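Local coordinates for C2 toxin component I (PDB 2J3X), which is the enzymatic component of the binary C2 toxin from Clostridium botulinum and acts as an ADP-ribosyltransferase, a function it probably exerts on host-cell actin, at residues W29-A40 and D81-N92. The protein carries 2 engineered substitutions. Sequence-based numbering, arbitrary orientation.
Sequences WFTKLNNLEEVA and DVERIREALLKN. With SO4 (sulfate ion), chain S; SO4 (sulfate ion), chain M.
Glu37 and Ala40 pack on Arg84 where helices 35-40 and 81-90 cross at -105°, their axes 8.5 Å apart. The turn before helix 35-40 lies along the C-terminal end of 81-92. Trp29 meets that end with its indole edge: CG stands opposite the backbone N (chi1 -173°), and NE1 donates a nearly straight bond of 2.9 Å to Ala88 O. The indole N-H arrives above the carbonyl plane, and Lys91 N reaches the same oxygen from the other face. Ala88 CB sits 3.7 Å from both Trp29 CZ2 and Leu33 CD2. The Asn92 amide lies over one face of the indole, tilted 19° from it. Asn92 OD1 takes a 2.8 Å bond from Lys32 NZ, while ND2 is held by Tyr174 O. Lys91 runs extended in the opposite direction to Lys32. Its NZ donates to Lys32 O and makes a salt bridge with Glu37, 2.9 Å to OE1 on its syn lone pair. Asn34 and Glu37 form a capping box: Glu37 N donates to Asn34 OD1, and Asn34 N to Glu37 OE1. Leu36 CD1 lies over a face of the Arg84 guanidinium. Glu37 OE1 thus accepts from both Asn34 N and Lys91 NZ, joining the helix start to the end of 81-92.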
loop_
_atom_site.group_PDB
_atom_site.type_symbol
_atom_site.label_atom_id
_atom_site.label_comp_id
_atom_site.label_asym_id
_atom_site.label_seq_id
_atom_site.Cartn_x
_atom_site.Cartn_y
_atom_site.Cartn_z
ATOM N N TRP A 29 1.192 -28.778 6.885
ATOM C CA TRP A 29 0.498 -27.578 7.316
ATOM C C TRP A 29 -0.866 -27.945 7.866
ATOM O O TRP A 29 -1.248 -27.457 8.954
ATOM C CB TRP A 29 0.339 -26.654 6.111
ATOM C CG TRP A 29 -0.229 -25.277 6.403
ATOM C CD1 TRP A 29 -0.228 -24.590 7.587
ATOM C CD2 TRP A 29 -0.818 -24.416 5.417
ATOM N NE1 TRP A 29 -0.838 -23.321 7.391
ATOM C CE2 TRP A 29 -1.210 -23.219 6.073
ATOM C CE3 TRP A 29 -1.133 -24.586 4.059
ATOM C CZ2 TRP A 29 -1.813 -22.147 5.374
ATOM C CZ3 TRP A 29 -1.783 -23.534 3.359
ATOM C CH2 TRP A 29 -2.098 -22.327 4.039
ATOM N N PHE A 30 -1.601 -28.770 7.122
ATOM C CA PHE A 30 -2.991 -29.085 7.507
ATOM C C PHE A 30 -3.054 -29.835 8.848
ATOM O O PHE A 30 -4.077 -29.751 9.540
ATOM C CB PHE A 30 -3.721 -29.845 6.407
ATOM C CG PHE A 30 -4.308 -28.948 5.335
ATOM C CD1 PHE A 30 -3.620 -27.816 4.904
ATOM C CD2 PHE A 30 -5.555 -29.220 4.782
ATOM C CE1 PHE A 30 -4.139 -26.973 3.897
ATOM C CE2 PHE A 30 -6.097 -28.362 3.797
ATOM C CZ PHE A 30 -5.364 -27.245 3.362
ATOM N N THR A 31 -1.970 -30.492 9.253
ATOM C CA THR A 31 -1.992 -31.121 10.601
ATOM C C THR A 31 -2.130 -30.103 11.729
ATOM O O THR A 31 -2.446 -30.477 12.861
ATOM C CB THR A 31 -0.809 -32.032 10.879
ATOM O OG1 THR A 31 0.399 -31.273 11.036
ATOM C CG2 THR A 31 -0.643 -33.029 9.709
ATOM N N LYS A 32 -1.898 -28.821 11.424
ATOM C CA LYS A 32 -1.909 -27.807 12.456
ATOM C C LYS A 32 -3.211 -26.994 12.398
ATOM O O LYS A 32 -3.383 -26.064 13.205
ATOM C CB LYS A 32 -0.728 -26.853 12.283
ATOM C CG LYS A 32 0.667 -27.527 12.371
ATOM C CD LYS A 32 1.728 -26.537 11.955
ATOM C CE LYS A 32 2.934 -27.145 11.287
ATOM N NZ LYS A 32 4.014 -26.133 11.400
ATOM N N LEU A 33 -4.088 -27.318 11.447
ATOM C CA LEU A 33 -5.281 -26.471 11.239
ATOM C C LEU A 33 -6.567 -27.102 11.745
ATOM O O LEU A 33 -6.706 -28.332 11.759
ATOM C CB LEU A 33 -5.446 -26.136 9.744
ATOM C CG LEU A 33 -4.184 -25.563 9.092
ATOM C CD1 LEU A 33 -4.522 -25.151 7.672
ATOM C CD2 LEU A 33 -3.700 -24.380 9.906
ATOM N N ASN A 34 -7.537 -26.246 12.072
ATOM C CA ASN A 34 -8.870 -26.692 12.421
ATOM C C ASN A 34 -9.694 -26.742 11.128
ATOM O O ASN A 34 -9.215 -26.262 10.074
ATOM C CB ASN A 34 -9.433 -25.814 13.547
ATOM C CG ASN A 34 -9.705 -24.373 13.117
ATOM O OD1 ASN A 34 -10.045 -24.120 11.966
ATOM N ND2 ASN A 34 -9.632 -23.432 14.061
ATOM N N ASN A 35 -10.889 -27.333 11.175
ATOM C CA ASN A 35 -11.714 -27.548 9.987
ATOM C C ASN A 35 -12.029 -26.255 9.239
ATOM O O ASN A 35 -11.952 -26.210 8.019
ATOM C CB ASN A 35 -13.045 -28.241 10.377
ATOM C CG ASN A 35 -13.975 -28.485 9.174
ATOM O OD1 ASN A 35 -13.592 -29.103 8.179
ATOM N ND2 ASN A 35 -15.210 -28.016 9.283
ATOM N N LEU A 36 -12.418 -25.218 9.976
ATOM C CA LEU A 36 -12.746 -23.924 9.298
ATOM C C LEU A 36 -11.543 -23.300 8.575
ATOM O O LEU A 36 -11.669 -22.798 7.448
ATOM C CB LEU A 36 -13.387 -22.936 10.250
ATOM C CG LEU A 36 -14.810 -23.431 10.607
ATOM C CD1 LEU A 36 -15.322 -22.554 11.714
ATOM C CD2 LEU A 36 -15.772 -23.457 9.381
ATOM N N GLU A 37 -10.381 -23.363 9.212
ATOM C CA GLU A 37 -9.136 -22.929 8.547
ATOM C C GLU A 37 -8.847 -23.736 7.298
ATOM O O GLU A 37 -8.445 -23.201 6.260
ATOM C CB GLU A 37 -7.966 -23.084 9.490
ATOM C CG GLU A 37 -7.940 -21.947 10.546
ATOM C CD GLU A 37 -7.195 -22.300 11.806
ATOM O OE1 GLU A 37 -6.665 -23.412 11.907
ATOM O OE2 GLU A 37 -7.209 -21.466 12.735
ATOM N N GLU A 38 -8.988 -25.048 7.405
ATOM C CA GLU A 38 -8.817 -25.894 6.223
ATOM C C GLU A 38 -9.797 -25.558 5.101
ATOM O O GLU A 38 -9.407 -25.510 3.938
ATOM C CB GLU A 38 -8.948 -27.392 6.584
ATOM C CG GLU A 38 -7.809 -27.884 7.463
ATOM C CD GLU A 38 -7.720 -29.426 7.525
ATOM O OE1 GLU A 38 -8.372 -30.094 6.691
ATOM O OE2 GLU A 38 -6.985 -29.953 8.387
ATOM N N VAL A 39 -11.057 -25.342 5.455
ATOM C CA VAL A 39 -12.074 -25.012 4.458
ATOM C C VAL A 39 -11.668 -23.700 3.795
ATOM O O VAL A 39 -11.659 -23.596 2.564
ATOM C CB VAL A 39 -13.470 -24.908 5.080
ATOM C CG1 VAL A 39 -14.489 -24.336 4.068
ATOM C CG2 VAL A 39 -13.914 -26.268 5.608
ATOM N N ALA A 40 -11.233 -22.735 4.607
ATOM C CA ALA A 40 -10.857 -21.411 4.061
ATOM C C ALA A 40 -9.664 -21.506 3.131
ATOM O O ALA A 40 -9.660 -20.917 2.049
ATOM C CB ALA A 40 -10.566 -20.443 5.216
ATOM N N ASP A 81 -13.137 -15.720 6.389
ATOM C CA ASP A 81 -12.200 -16.520 5.577
ATOM C C ASP A 81 -10.811 -15.863 5.528
ATOM O O ASP A 81 -9.794 -16.540 5.712
ATOM C CB ASP A 81 -12.729 -16.743 4.145
ATOM C CG ASP A 81 -13.780 -17.845 4.081
ATOM O OD1 ASP A 81 -13.845 -18.649 5.034
ATOM O OD2 ASP A 81 -14.516 -17.892 3.070
ATOM N N VAL A 82 -10.749 -14.549 5.300
ATOM C CA VAL A 82 -9.457 -13.809 5.390
ATOM C C VAL A 82 -8.820 -14.021 6.772
ATOM O O VAL A 82 -7.598 -14.311 6.875
ATOM C CB VAL A 82 -9.615 -12.297 5.081
ATOM C CG1 VAL A 82 -8.379 -11.435 5.502
ATOM C CG2 VAL A 82 -10.004 -12.075 3.582
ATOM N N GLU A 83 -9.599 -13.867 7.843
ATOM C CA GLU A 83 -9.021 -14.039 9.187
ATOM C C GLU A 83 -8.499 -15.472 9.384
ATOM O O GLU A 83 -7.439 -15.679 9.999
ATOM C CB GLU A 83 -10.087 -13.680 10.209
ATOM C CG GLU A 83 -10.431 -12.164 10.187
ATOM C CD GLU A 83 -11.658 -11.783 11.030
ATOM O OE1 GLU A 83 -12.433 -12.684 11.371
ATOM O OE2 GLU A 83 -11.783 -10.566 11.356
ATOM N N ARG A 84 -9.242 -16.453 8.876
ATOM C CA ARG A 84 -8.837 -17.872 9.009
ATOM C C ARG A 84 -7.564 -18.212 8.247
ATOM O O ARG A 84 -6.751 -19.019 8.708
ATOM C CB ARG A 84 -9.985 -18.794 8.600
ATOM C CG ARG A 84 -11.093 -18.832 9.699
ATOM C CD ARG A 84 -12.406 -19.398 9.180
ATOM N NE ARG A 84 -13.467 -19.166 10.174
ATOM C CZ ARG A 84 -14.777 -19.170 9.889
ATOM N NH1 ARG A 84 -15.220 -19.442 8.639
ATOM N NH2 ARG A 84 -15.658 -18.917 10.866
ATOM N N ILE A 85 -7.413 -17.611 7.069
ATOM C CA ILE A 85 -6.192 -17.777 6.254
ATOM C C ILE A 85 -5.029 -17.143 7.026
ATOM O O ILE A 85 -3.944 -17.717 7.135
ATOM C CB ILE A 85 -6.366 -17.208 4.815
ATOM C CG1 ILE A 85 -7.357 -18.059 4.021
ATOM C CG2 ILE A 85 -5.009 -17.217 4.063
ATOM C CD1 ILE A 85 -7.913 -17.322 2.757
ATOM N N ARG A 86 -5.225 -15.945 7.568
ATOM C CA ARG A 86 -4.177 -15.290 8.353
ATOM C C ARG A 86 -3.756 -16.160 9.503
ATOM O O ARG A 86 -2.543 -16.288 9.783
ATOM C CB ARG A 86 -4.661 -13.944 8.919
ATOM C CG ARG A 86 -4.847 -12.858 7.864
ATOM C CD ARG A 86 -5.303 -11.621 8.631
ATOM N NE ARG A 86 -5.797 -10.553 7.758
ATOM C CZ ARG A 86 -6.522 -9.516 8.183
ATOM N NH1 ARG A 86 -6.884 -9.412 9.474
ATOM N NH2 ARG A 86 -6.881 -8.584 7.307
ATOM N N GLU A 87 -4.752 -16.717 10.185
ATOM C CA GLU A 87 -4.496 -17.585 11.339
ATOM C C GLU A 87 -3.768 -18.870 10.935
ATOM O O GLU A 87 -2.828 -19.290 11.646
ATOM C CB GLU A 87 -5.813 -17.904 12.034
ATOM C CG GLU A 87 -5.717 -18.717 13.291
ATOM C CD GLU A 87 -7.099 -19.037 13.911
ATOM O OE1 GLU A 87 -8.129 -18.500 13.458
ATOM O OE2 GLU A 87 -7.158 -19.839 14.864
ATOM N N ALA A 88 -4.139 -19.452 9.802
ATOM C CA ALA A 88 -3.449 -20.662 9.296
ATOM C C ALA A 88 -1.979 -20.341 8.983
ATOM O O ALA A 88 -1.047 -21.104 9.307
ATOM C CB ALA A 88 -4.172 -21.185 8.045
ATOM N N LEU A 89 -1.737 -19.161 8.430
ATOM C CA LEU A 89 -0.345 -18.791 8.091
ATOM C C LEU A 89 0.546 -18.629 9.342
ATOM O O LEU A 89 1.726 -18.930 9.303
ATOM C CB LEU A 89 -0.326 -17.512 7.226
ATOM C CG LEU A 89 -0.927 -17.679 5.829
ATOM C CD1 LEU A 89 -1.031 -16.272 5.172
ATOM C CD2 LEU A 89 0.011 -18.525 4.971
ATOM N N LEU A 90 -0.034 -18.110 10.437
ATOM C CA LEU A 90 0.719 -17.847 11.682
ATOM C C LEU A 90 1.262 -19.138 12.273
ATOM O O LEU A 90 2.221 -19.115 13.046
ATOM C CB LEU A 90 -0.198 -17.162 12.719
ATOM C CG LEU A 90 -0.009 -15.670 12.932
ATOM C CD1 LEU A 90 0.686 -14.993 11.769
ATOM C CD2 LEU A 90 -1.316 -14.981 13.334
ATOM N N LYS A 91 0.639 -20.252 11.902
ATOM C CA LYS A 91 0.934 -21.556 12.505
ATOM C C LYS A 91 2.126 -22.247 11.844
ATOM O O LYS A 91 2.581 -23.294 12.299
ATOM C CB LYS A 91 -0.309 -22.439 12.420
ATOM C CG LYS A 91 -1.407 -22.034 13.443
ATOM C CD LYS A 91 -2.709 -22.802 13.243
ATOM C CE LYS A 91 -3.709 -22.562 14.415
ATOM N NZ LYS A 91 -4.921 -23.472 14.241
ATOM N N ASN A 92 2.665 -21.656 10.787
ATOM C CA ASN A 92 3.598 -22.373 9.941
ATOM C C ASN A 92 4.735 -21.483 9.510
ATOM O O ASN A 92 4.508 -20.498 8.830
ATOM C CB ASN A 92 2.806 -22.869 8.730
ATOM C CG ASN A 92 3.405 -24.092 8.088
ATOM O OD1 ASN A 92 3.689 -25.076 8.776
ATOM N ND2 ASN A 92 3.504 -24.087 6.769
HETATM S S SO4 S . -11.562 -28.894 14.330
HETATM O O1 SO4 S . -12.572 -29.890 14.685
HETATM O O2 SO4 S . -10.487 -28.877 15.317
HETATM O O3 SO4 S . -11.009 -29.214 13.015
HETATM O O4 SO4 S . -12.197 -27.583 14.315
HETATM S S SO4 M . -9.141 -8.511 12.071
HETATM O O1 SO4 M . -9.826 -9.070 10.852
HETATM O O2 SO4 M . -8.646 -9.674 12.802
HETATM O O3 SO4 M . -7.974 -7.719 11.667
HETATM O O4 SO4 M . -10.076 -7.736 12.893
HETATM O O HOH W 1 -10.552 -20.347 13.786
HETATM O O HOH W 2 -14.022 -21.418 6.736
#